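Long-range contacts in N-terminal acetyltransferase-like protein (Chaetomium thermophilum, PDB 5NNP), which probably serves as the helical-repeat auxiliary subunit of an N-terminal acetyltransferase A complex, consistent with a role in protein N-terminal acetylation: residues A[410-415]-A[429-434]; A[443-448]-A[463-468]; A[485-490]-A[511-516]. One frame throughout, in Å; residues are numbered along the deposited sequence.

Interaction 1 of 3, residues A[410-415]-A[429-434]; sequences FHMTKA and ETMDYA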
loop_
_atom_site.group_PDB
_atom_site.type_symbol
_atom_site.label_atom_id
_atom_site.label_comp_id
_atom_site.label_asym_id
_atom_site.label_seq_id
_atom_site.Cartn_x
_atom_site.Cartn_y
_atom_site.Cartn_z
ATOM N N PHE A 410 -19.464 -22.848 -7.266
ATOM C CA PHE A 410 -20.832 -23.158 -6.890
ATOM C C PHE A 410 -20.906 -23.423 -5.383
ATOM O O PHE A 410 -21.678 -22.780 -4.684
ATOM C CB PHE A 410 -21.355 -24.344 -7.703
ATOM C CG PHE A 410 -21.566 -24.032 -9.162
ATOM C CD1 PHE A 410 -21.250 -22.774 -9.675
ATOM C CD2 PHE A 410 -22.078 -24.991 -10.020
ATOM C CE1 PHE A 410 -21.434 -22.476 -11.019
ATOM C CE2 PHE A 410 -22.271 -24.705 -11.361
ATOM C CZ PHE A 410 -21.948 -23.439 -11.863
ATOM N N HIS A 411 -20.077 -24.328 -4.869
ATOM C CA HIS A 411 -20.126 -24.642 -3.440
ATOM C C HIS A 411 -19.711 -23.446 -2.575
ATOM O O HIS A 411 -20.204 -23.284 -1.458
ATOM C CB HIS A 411 -19.249 -25.857 -3.122
ATOM C CG HIS A 411 -19.751 -27.132 -3.720
ATOM N ND1 HIS A 411 -20.695 -27.923 -3.101
ATOM C CD2 HIS A 411 -19.457 -27.745 -4.891
ATOM C CE1 HIS A 411 -20.956 -28.973 -3.861
ATOM N NE2 HIS A 411 -20.216 -28.889 -4.950
ATOM N N MET A 412 -18.817 -22.613 -3.100
ATOM C CA MET A 412 -18.335 -21.439 -2.385
ATOM C C MET A 412 -19.483 -20.485 -2.106
ATOM O O MET A 412 -19.646 -19.996 -0.990
ATOM C CB MET A 412 -17.252 -20.729 -3.187
ATOM C CG MET A 412 -16.769 -19.482 -2.531
ATOM S SD MET A 412 -15.382 -18.683 -3.380
ATOM C CE MET A 412 -15.978 -18.581 -5.065
ATOM N N THR A 413 -20.284 -20.232 -3.136
ATOM C CA THR A 413 -21.454 -19.375 -3.013
ATOM C C THR A 413 -22.471 -19.975 -2.043
ATOM O O THR A 413 -23.101 -19.257 -1.258
ATOM C CB THR A 413 -22.116 -19.140 -4.383
ATOM O OG1 THR A 413 -21.342 -18.192 -5.123
ATOM C CG2 THR A 413 -23.523 -18.585 -4.217
ATOM N N LYS A 414 -22.626 -21.295 -2.101
ATOM C CA LYS A 414 -23.550 -21.987 -1.222
ATOM C C LYS A 414 -23.233 -21.730 0.244
ATOM O O LYS A 414 -24.112 -21.361 1.031
ATOM C CB LYS A 414 -23.517 -23.481 -1.495
ATOM C CG LYS A 414 -24.575 -24.238 -0.740
ATOM C CD LYS A 414 -24.664 -25.641 -1.227
ATOM C CE LYS A 414 -24.693 -26.585 -0.068
ATOM N NZ LYS A 414 -25.190 -27.898 -0.533
ATOM N N ALA A 415 -21.968 -21.945 0.598
ATOM C CA ALA A 415 -21.466 -21.630 1.932
ATOM C C ALA A 415 -21.784 -20.192 2.350
ATOM O O ALA A 415 -22.084 -19.931 3.515
ATOM C CB ALA A 415 -19.940 -21.874 1.998
ATOM N N GLU A 429 -18.196 -25.826 7.140
ATOM C CA GLU A 429 -18.174 -27.181 6.603
ATOM C C GLU A 429 -18.261 -27.159 5.069
ATOM O O GLU A 429 -17.530 -27.880 4.394
ATOM C CB GLU A 429 -19.306 -28.009 7.200
ATOM C CG GLU A 429 -19.263 -29.479 6.796
ATOM C CD GLU A 429 -20.411 -30.304 7.381
ATOM O OE1 GLU A 429 -21.339 -29.711 7.974
ATOM O OE2 GLU A 429 -20.377 -31.547 7.248
ATOM N N THR A 430 -19.132 -26.308 4.523
ATOM C CA THR A 430 -19.343 -26.246 3.078
ATOM C C THR A 430 -18.186 -25.578 2.332
ATOM O O THR A 430 -17.801 -26.009 1.241
ATOM C CB THR A 430 -20.656 -25.518 2.750
ATOM O OG1 THR A 430 -21.753 -26.323 3.192
ATOM C CG2 THR A 430 -20.798 -25.287 1.259
ATOM N N MET A 431 -17.613 -24.535 2.915
ATOM C CA MET A 431 -16.494 -23.865 2.275
ATOM C C MET A 431 -15.303 -24.788 2.247
ATOM O O MET A 431 -14.541 -24.795 1.289
ATOM C CB MET A 431 -16.122 -22.577 2.993
ATOM C CG MET A 431 -15.193 -21.686 2.180
ATOM S SD MET A 431 -15.966 -20.998 0.699
ATOM C CE MET A 431 -17.007 -19.721 1.396
ATOM N N ASP A 432 -15.135 -25.570 3.305
ATOM C CA ASP A 432 -14.022 -26.501 3.357
ATOM C C ASP A 432 -14.224 -27.583 2.313
ATOM O O ASP A 432 -13.264 -28.015 1.684
ATOM C CB ASP A 432 -13.872 -27.127 4.740
ATOM C CG ASP A 432 -12.598 -27.943 4.870
ATOM O OD1 ASP A 432 -11.513 -27.336 5.018
ATOM O OD2 ASP A 432 -12.674 -29.191 4.819
ATOM N N TYR A 433 -15.466 -28.019 2.114
ATOM C CA TYR A 433 -15.720 -28.991 1.062
ATOM C C TYR A 433 -15.314 -28.383 -0.280
ATOM O O TYR A 433 -14.645 -29.033 -1.080
ATOM C CB TYR A 433 -17.191 -29.440 1.041
ATOM C CG TYR A 433 -17.520 -30.381 -0.094
ATOM C CD1 TYR A 433 -17.144 -31.712 -0.049
ATOM C CD2 TYR A 433 -18.177 -29.931 -1.224
ATOM C CE1 TYR A 433 -17.424 -32.583 -1.089
ATOM C CE2 TYR A 433 -18.468 -30.791 -2.274
ATOM C CZ TYR A 433 -18.088 -32.114 -2.198
ATOM O OH TYR A 433 -18.377 -32.964 -3.249
ATOM N N ALA A 434 -15.696 -27.130 -0.507
ATOM C CA ALA A 434 -15.322 -26.433 -1.730
ATOM C C ALA A 434 -13.807 -26.447 -1.936
ATOM O O ALA A 434 -13.316 -26.651 -3.048
ATOM C CB ALA A 434 -15.845 -25.000 -1.700
#

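Interaction 2 of 3, residues A[443-448]-A[463-468]; sequences YINSKA and ATMGLF. With PO4 (phosphate ion), chain U.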
loop_
_atom_site.group_PDB
_atom_site.type_symbol
_atom_site.label_atom_id
_atom_site.label_comp_id
_atom_site.label_asym_id
_atom_site.label_seq_id
_atom_site.Cartn_x
_atom_site.Cartn_y
_atom_site.Cartn_z
ATOM N N TYR A 443 -6.714 -19.410 -3.083
ATOM C CA TYR A 443 -7.850 -18.543 -2.808
ATOM C C TYR A 443 -8.931 -19.273 -2.056
ATOM O O TYR A 443 -9.435 -18.764 -1.073
ATOM C CB TYR A 443 -8.450 -17.967 -4.088
ATOM C CG TYR A 443 -9.622 -17.050 -3.800
ATOM C CD1 TYR A 443 -10.892 -17.572 -3.561
ATOM C CD2 TYR A 443 -9.451 -15.672 -3.728
ATOM C CE1 TYR A 443 -11.956 -16.757 -3.274
ATOM C CE2 TYR A 443 -10.505 -14.850 -3.444
ATOM C CZ TYR A 443 -11.765 -15.396 -3.225
ATOM O OH TYR A 443 -12.834 -14.573 -2.949
ATOM N N ILE A 444 -9.303 -20.459 -2.527
ATOM C CA ILE A 444 -10.337 -21.213 -1.846
ATOM C C ILE A 444 -9.795 -21.726 -0.502
ATOM O O ILE A 444 -10.533 -21.833 0.467
ATOM C CB ILE A 444 -10.893 -22.383 -2.727
ATOM C CG1 ILE A 444 -12.197 -22.922 -2.126
ATOM C CG2 ILE A 444 -9.868 -23.507 -2.942
ATOM C CD1 ILE A 444 -13.244 -21.818 -1.878
ATOM N N ASN A 445 -8.498 -21.999 -0.422
ATOM C CA ASN A 445 -7.933 -22.393 0.860
ATOM C C ASN A 445 -8.075 -21.260 1.876
ATOM O O ASN A 445 -8.449 -21.493 3.029
ATOM C CB ASN A 445 -6.468 -22.800 0.715
ATOM C CG ASN A 445 -5.834 -23.209 2.044
ATOM O OD1 ASN A 445 -5.388 -22.361 2.810
ATOM N ND2 ASN A 445 -5.783 -24.515 2.310
ATOM N N SER A 446 -7.803 -20.031 1.435
ATOM C CA SER A 446 -7.912 -18.855 2.301
ATOM C C SER A 446 -9.348 -18.604 2.770
ATOM O O SER A 446 -9.575 -18.206 3.908
ATOM C CB SER A 446 -7.377 -17.611 1.585
ATOM O OG SER A 446 -6.015 -17.775 1.223
ATOM N N LYS A 447 -10.308 -18.822 1.886
ATOM C CA LYS A 447 -11.718 -18.693 2.225
ATOM C C LYS A 447 -12.146 -19.673 3.320
ATOM O O LYS A 447 -12.872 -19.322 4.259
ATOM C CB LYS A 447 -12.561 -18.916 0.982
ATOM C CG LYS A 447 -12.982 -17.655 0.315
ATOM C CD LYS A 447 -14.066 -16.991 1.116
ATOM C CE LYS A 447 -14.397 -15.635 0.527
ATOM N NZ LYS A 447 -13.336 -14.627 0.828
ATOM N N ALA A 448 -11.688 -20.910 3.193
ATOM C CA ALA A 448 -12.078 -21.940 4.142
ATOM C C ALA A 448 -11.527 -21.592 5.521
ATOM O O ALA A 448 -12.259 -21.595 6.513
ATOM C CB ALA A 448 -11.592 -23.326 3.677
ATOM N N ALA A 463 -4.493 -24.940 10.556
ATOM C CA ALA A 463 -4.008 -26.159 9.921
ATOM C C ALA A 463 -4.382 -26.176 8.439
ATOM O O ALA A 463 -3.691 -26.778 7.617
ATOM C CB ALA A 463 -4.546 -27.379 10.627
ATOM N N THR A 464 -5.481 -25.510 8.105
ATOM C CA THR A 464 -5.867 -25.328 6.714
ATOM C C THR A 464 -4.814 -24.479 5.991
ATOM O O THR A 464 -4.364 -24.804 4.886
ATOM C CB THR A 464 -7.243 -24.651 6.612
ATOM O OG1 THR A 464 -8.211 -25.397 7.361
ATOM C CG2 THR A 464 -7.693 -24.516 5.157
ATOM N N MET A 465 -4.419 -23.381 6.628
ATOM C CA MET A 465 -3.429 -22.502 6.036
ATOM C C MET A 465 -2.095 -23.240 5.915
ATOM O O MET A 465 -1.315 -22.970 5.001
ATOM C CB MET A 465 -3.279 -21.227 6.858
ATOM C CG MET A 465 -4.540 -20.390 6.943
ATOM S SD MET A 465 -4.918 -19.351 5.510
ATOM C CE MET A 465 -3.597 -18.141 5.601
ATOM N N GLY A 466 -1.853 -24.173 6.833
ATOM C CA GLY A 466 -0.660 -24.999 6.808
ATOM C C GLY A 466 -0.497 -25.763 5.503
ATOM O O GLY A 466 0.615 -26.153 5.139
ATOM N N LEU A 467 -1.598 -25.969 4.779
ATOM C CA LEU A 467 -1.511 -26.622 3.481
ATOM C C LEU A 467 -0.734 -25.778 2.443
ATOM O O LEU A 467 -0.261 -26.312 1.440
ATOM C CB LEU A 467 -2.906 -26.949 2.957
ATOM C CG LEU A 467 -3.584 -28.271 3.382
ATOM C CD1 LEU A 467 -2.982 -28.868 4.647
ATOM C CD2 LEU A 467 -5.085 -28.067 3.540
ATOM N N PHE A 468 -0.583 -24.476 2.688
ATOM C CA PHE A 468 0.113 -23.601 1.735
ATOM C C PHE A 468 1.316 -22.826 2.282
ATOM O O PHE A 468 2.017 -22.192 1.505
ATOM C CB PHE A 468 -0.875 -22.619 1.112
ATOM C CG PHE A 468 -1.715 -23.228 0.026
ATOM C CD1 PHE A 468 -2.793 -24.037 0.342
ATOM C CD2 PHE A 468 -1.415 -23.005 -1.313
ATOM C CE1 PHE A 468 -3.573 -24.613 -0.660
ATOM C CE2 PHE A 468 -2.173 -23.570 -2.316
ATOM C CZ PHE A 468 -3.255 -24.386 -1.995
HETATM P P PO4 U . -16.903 -13.588 2.026
HETATM O O1 PO4 U . -17.655 -14.825 2.446
HETATM O O2 PO4 U . -17.665 -12.378 2.520
HETATM O O3 PO4 U . -15.515 -13.577 2.632
HETATM O O4 PO4 U . -16.786 -13.574 0.520
#

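Interaction 3 of 3, residues A[485-490]-A[511-516]; sequences QCIWFL and HTVFSI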
loop_
_atom_site.group_PDB
_atom_site.type_symbol
_atom_site.label_atom_id
_atom_site.label_comp_id
_atom_site.label_asym_id
_atom_site.label_seq_id
_atom_site.Cartn_x
_atom_site.Cartn_y
_atom_site.Cartn_z
ATOM N N GLN A 485 3.974 -11.302 6.559
ATOM C CA GLN A 485 3.203 -10.088 6.823
ATOM C C GLN A 485 1.718 -10.238 6.467
ATOM O O GLN A 485 1.104 -9.309 5.927
ATOM C CB GLN A 485 3.824 -8.912 6.058
ATOM C CG GLN A 485 5.324 -8.744 6.366
ATOM C CD GLN A 485 6.018 -7.699 5.490
ATOM O OE1 GLN A 485 5.417 -7.144 4.585
ATOM N NE2 GLN A 485 7.295 -7.437 5.765
ATOM N N CYS A 486 1.141 -11.400 6.781
ATOM C CA CYS A 486 -0.244 -11.677 6.404
ATOM C C CYS A 486 -1.243 -11.062 7.396
ATOM O O CYS A 486 -1.629 -11.701 8.387
ATOM C CB CYS A 486 -0.485 -13.193 6.296
ATOM S SG CYS A 486 -2.072 -13.633 5.534
ATOM N N ILE A 487 -1.680 -9.838 7.104
ATOM C CA ILE A 487 -2.523 -9.064 8.014
ATOM C C ILE A 487 -3.986 -9.557 8.102
ATOM O O ILE A 487 -4.599 -9.494 9.163
ATOM C CB ILE A 487 -2.513 -7.564 7.615
ATOM C CG1 ILE A 487 -1.106 -6.982 7.809
ATOM C CG2 ILE A 487 -3.523 -6.757 8.443
ATOM C CD1 ILE A 487 -0.943 -5.558 7.325
ATOM N N TRP A 488 -4.555 -10.031 7.002
ATOM C CA TRP A 488 -5.938 -10.492 7.052
ATOM C C TRP A 488 -6.033 -11.655 8.038
ATOM O O TRP A 488 -6.902 -11.661 8.925
ATOM C CB TRP A 488 -6.477 -10.884 5.662
ATOM C CG TRP A 488 -6.156 -12.286 5.182
ATOM C CD1 TRP A 488 -5.178 -12.645 4.295
ATOM C CD2 TRP A 488 -6.824 -13.509 5.553
ATOM N NE1 TRP A 488 -5.189 -14.007 4.102
ATOM C CE2 TRP A 488 -6.185 -14.559 4.858
ATOM C CE3 TRP A 488 -7.885 -13.816 6.414
ATOM C CZ2 TRP A 488 -6.585 -15.886 4.987
ATOM C CZ3 TRP A 488 -8.279 -15.143 6.541
ATOM C CH2 TRP A 488 -7.631 -16.158 5.832
ATOM N N PHE A 489 -5.116 -12.608 7.933
ATOM C CA PHE A 489 -5.226 -13.771 8.791
ATOM C C PHE A 489 -4.946 -13.396 10.239
ATOM O O PHE A 489 -5.658 -13.826 11.138
ATOM C CB PHE A 489 -4.289 -14.899 8.366
ATOM C CG PHE A 489 -4.361 -16.079 9.281
ATOM C CD1 PHE A 489 -5.398 -16.992 9.168
ATOM C CD2 PHE A 489 -3.430 -16.258 10.285
ATOM C CE1 PHE A 489 -5.486 -18.065 10.007
ATOM C CE2 PHE A 489 -3.523 -17.346 11.143
ATOM C CZ PHE A 489 -4.555 -18.246 10.997
ATOM N N LEU A 490 -3.899 -12.599 10.457
ATOM C CA LEU A 490 -3.538 -12.171 11.807
ATOM C C LEU A 490 -4.710 -11.451 12.477
ATOM O O LEU A 490 -5.018 -11.714 13.641
ATOM C CB LEU A 490 -2.301 -11.276 11.784
ATOM C CG LEU A 490 -0.952 -11.924 11.437
ATOM C CD1 LEU A 490 0.157 -10.877 11.364
ATOM C CD2 LEU A 490 -0.579 -13.000 12.421
ATOM N N HIS A 511 -0.948 -6.646 18.234
ATOM C CA HIS A 511 0.399 -6.098 18.323
ATOM C C HIS A 511 1.261 -6.487 17.116
ATOM O O HIS A 511 2.081 -5.695 16.653
ATOM C CB HIS A 511 1.072 -6.532 19.622
ATOM C CG HIS A 511 0.729 -5.660 20.785
ATOM N ND1 HIS A 511 1.614 -4.752 21.321
ATOM C CD2 HIS A 511 -0.415 -5.539 21.498
ATOM C CE1 HIS A 511 1.035 -4.118 22.323
ATOM N NE2 HIS A 511 -0.197 -4.575 22.449
ATOM N N THR A 512 1.071 -7.693 16.598
ATOM C CA THR A 512 1.847 -8.121 15.442
ATOM C C THR A 512 1.526 -7.299 14.188
ATOM O O THR A 512 2.430 -6.931 13.437
ATOM C CB THR A 512 1.635 -9.619 15.176
ATOM O OG1 THR A 512 2.203 -10.348 16.262
ATOM C CG2 THR A 512 2.307 -10.068 13.888
ATOM N N VAL A 513 0.248 -7.009 13.962
ATOM C CA VAL A 513 -0.155 -6.134 12.866
ATOM C C VAL A 513 0.416 -4.711 13.037
ATOM O O VAL A 513 0.784 -4.048 12.077
ATOM C CB VAL A 513 -1.683 -6.073 12.768
ATOM C CG1 VAL A 513 -2.136 -4.967 11.839
ATOM C CG2 VAL A 513 -2.224 -7.422 12.329
ATOM N N PHE A 514 0.484 -4.249 14.273
ATOM C CA PHE A 514 1.072 -2.956 14.571
ATOM C C PHE A 514 2.563 -2.937 14.156
ATOM O O PHE A 514 3.036 -1.978 13.545
ATOM C CB PHE A 514 0.891 -2.654 16.067
ATOM C CG PHE A 514 1.375 -1.308 16.486
ATOM C CD1 PHE A 514 2.710 -1.114 16.842
ATOM C CD2 PHE A 514 0.496 -0.229 16.549
ATOM C CE1 PHE A 514 3.165 0.136 17.252
ATOM C CE2 PHE A 514 0.945 1.038 16.954
ATOM C CZ PHE A 514 2.281 1.221 17.298
ATOM N N SER A 515 3.279 -4.016 14.466
ATOM C CA SER A 515 4.691 -4.149 14.128
ATOM C C SER A 515 4.956 -4.262 12.633
ATOM O O SER A 515 5.979 -3.770 12.133
ATOM C CB SER A 515 5.275 -5.357 14.818
ATOM O OG SER A 515 5.543 -5.042 16.168
ATOM N N ILE A 516 4.044 -4.925 11.928
ATOM C CA ILE A 516 4.124 -4.987 10.481
ATOM C C ILE A 516 4.086 -3.578 9.915
ATOM O O ILE A 516 4.802 -3.279 8.955
ATOM C CB ILE A 516 2.991 -5.841 9.880
ATOM C CG1 ILE A 516 3.233 -7.314 10.199
ATOM C CG2 ILE A 516 2.910 -5.666 8.389
ATOM C CD1 ILE A 516 2.038 -8.200 9.886
#

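Interaction 1 of 3, residues A[410-415]-A[429-434]
The carbonyl oxygen H411 O takes the helical hydrogen bond from A415 N, 3.0 Å away, while a methyl from the facing helix, T430 CG2, packs against the same oxygen. With CG2 anti to the backbone N and OG1 beside it, the methyl of T430 is the branch that meets the facing helix, while OG1 bonds to K426 O in its own helix. The methyl also meets A415 CB, with 3.6 Å from T430 CG2 to A415 CB. Here the two short segments run almost antiparallel, at 168°, and their axes come within 8.1 Å, a separation that small residues such as A415 and A434 allow.

Further along, the imidazole of H411 and the phenol ring of Y433 form a T-shaped pair with planes at 71° and centroids 4.9 Å apart. The tyrosine presents its edge: Y433 CE2 stands over one face of the imidazole, offset toward the rim, and is 3.5 Å from H411 CE1. A hydrogen bond from H411 NE2 to P405 O helps fix how the imidazole is rotated. At the base of the side chain, H411 CB rests on A434 CB.

M431 closes the other flank. Its chain leaves anti to the backbone N (chi1 -166°) and then bends twice, which brings the sulfur back against M412, 3.7 Å from M431 SD to M412 CG, and lets CE reach A415 CB.

Helices 408-421 and 424-436 form a helical hairpin, consistent with the TPR-like helical array of this family. F410 and T413 pack it on helix 390-403, where K414 also makes a salt bridge with E398, and M412 and M431 pack it on Y443, I444 and Y451 of helix 442-454.

Interaction 2 of 3, residues A[443-448]-A[463-468]
N445 on helix 442-454 and M465 of helix 458-465 have the nearest CA atoms, with 6.9 Å from N445 CA to M465 CA; by L467 and F468 the second segment is loop. Nearly everything in the contact converges on the amide of N445. Chi1 of 180° sets its CG anti to the backbone N and sends the amide across to the turn, where N445 ND2 donates to T464 O over 3.0 Å. The N-H points fairly straight at the oxygen, at 160°, and the oxygen lies in the plane of the N445 amide. Relative to the carbonyl the approach is different: the donor sits above the T464 peptide plane, 52° out of it. L467 N reaches T464 O from the opposite face. Two donors thus grip this oxygen: L467 N closes the turn locally, and N445 ND2 ties it to helix 442-454. An asparagine of one helix here holds a carbonyl in the C-terminal part of the next, within what is probably a TPR-like array.

The ring of F468 slides past the same amide at an oblique tilt, 3.6 Å from N445 CG to F468 CD1. T464 CG2 touches N445 ND2, while the hydroxyl of T464 is turned to Q452 OE1 and K460 O. The sulfur of M465 lies more loosely against the side-chain amide oxygen of N445, 4.1 Å from M465 SD to N445 OD1.

K447 leads away toward a phosphate ion, probably from the crystallisation liquor; its bond to that ion is weak, and K450 and R416 bind the ion as well.

F468 also packs on an apolar side chain of another protein's chain. R435 of helix 424-436 packs on N445 and T464, I444 touches V408 of helix 408-421, and S446 and M465 meet W488 of helix 487-499.

Interaction 3 of 3, residues A[485-490]-A[511-516]
L490 and I516 reach toward each other tip to tip, and the methyls meet with 3.6 Å from L490 CD1 to I516 CD1. The same leucine methyl also lies against T512 CG2, 3.4 Å from L490 CD1, with the two side chains crossing at about a right angle. Lower on the leucine, its beta carbon packs on V513 CG2, 3.9 Å from L490 CB. I487 works alongside: its CG2 meets V513 CG1, the two side chains crossing at about a right angle, while its CG1 and CD1 run past I516 in the opposite direction, 4.0 Å from I487 CG1 to I516 CD1. With CG1 anti to its carbonyl carbon (chi1 -71°), I516 can place CD1 against both L490 and the backbone of Q485, 3.8 Å from Q485 CA.

Q485 has a positive phi of 60° and is the C' residue of a Schellman motif closing helix 476-483, with C486 N bonded to L481 O and Q485 N to T482 O. C486 then takes the N-cap position of helix 487-499, so one helix ends and the next begins within a few residues, right beside I516.

A second shell holds these groups. The side-chain oxygen of Q485 accepts from W520 NE1, one helical turn beyond I516, and is also hydrogen-bonded to another protein's chain. The hydroxyl of T512 bonds back to K508 O, and T482 packs on both T512 and L490. Helix 554-572 also packs here, with F555 against I487 and A559 against V513.

In the fold
The three contacts come in series along the chain, each closing before the next opens, and all belong to the auxiliary-subunit family region. Interactions 1 and 2 have centres about 13 Å apart and touch directly, since helices 424-436 and 442-454 follow one another and M431 packs on I444 and A448. Interaction 3 is about 17 Å from interaction 2, centre to centre, and W488 and F489 bridge them by packing on S446 and M465. Interactions 1 and 3 do not touch; their centres lie about 27 Å apart. The result is a continuous run of stacked helices, which approaches the chain's centre from interaction 1 to interaction 3 and meets another protein's chain at 2 and 3.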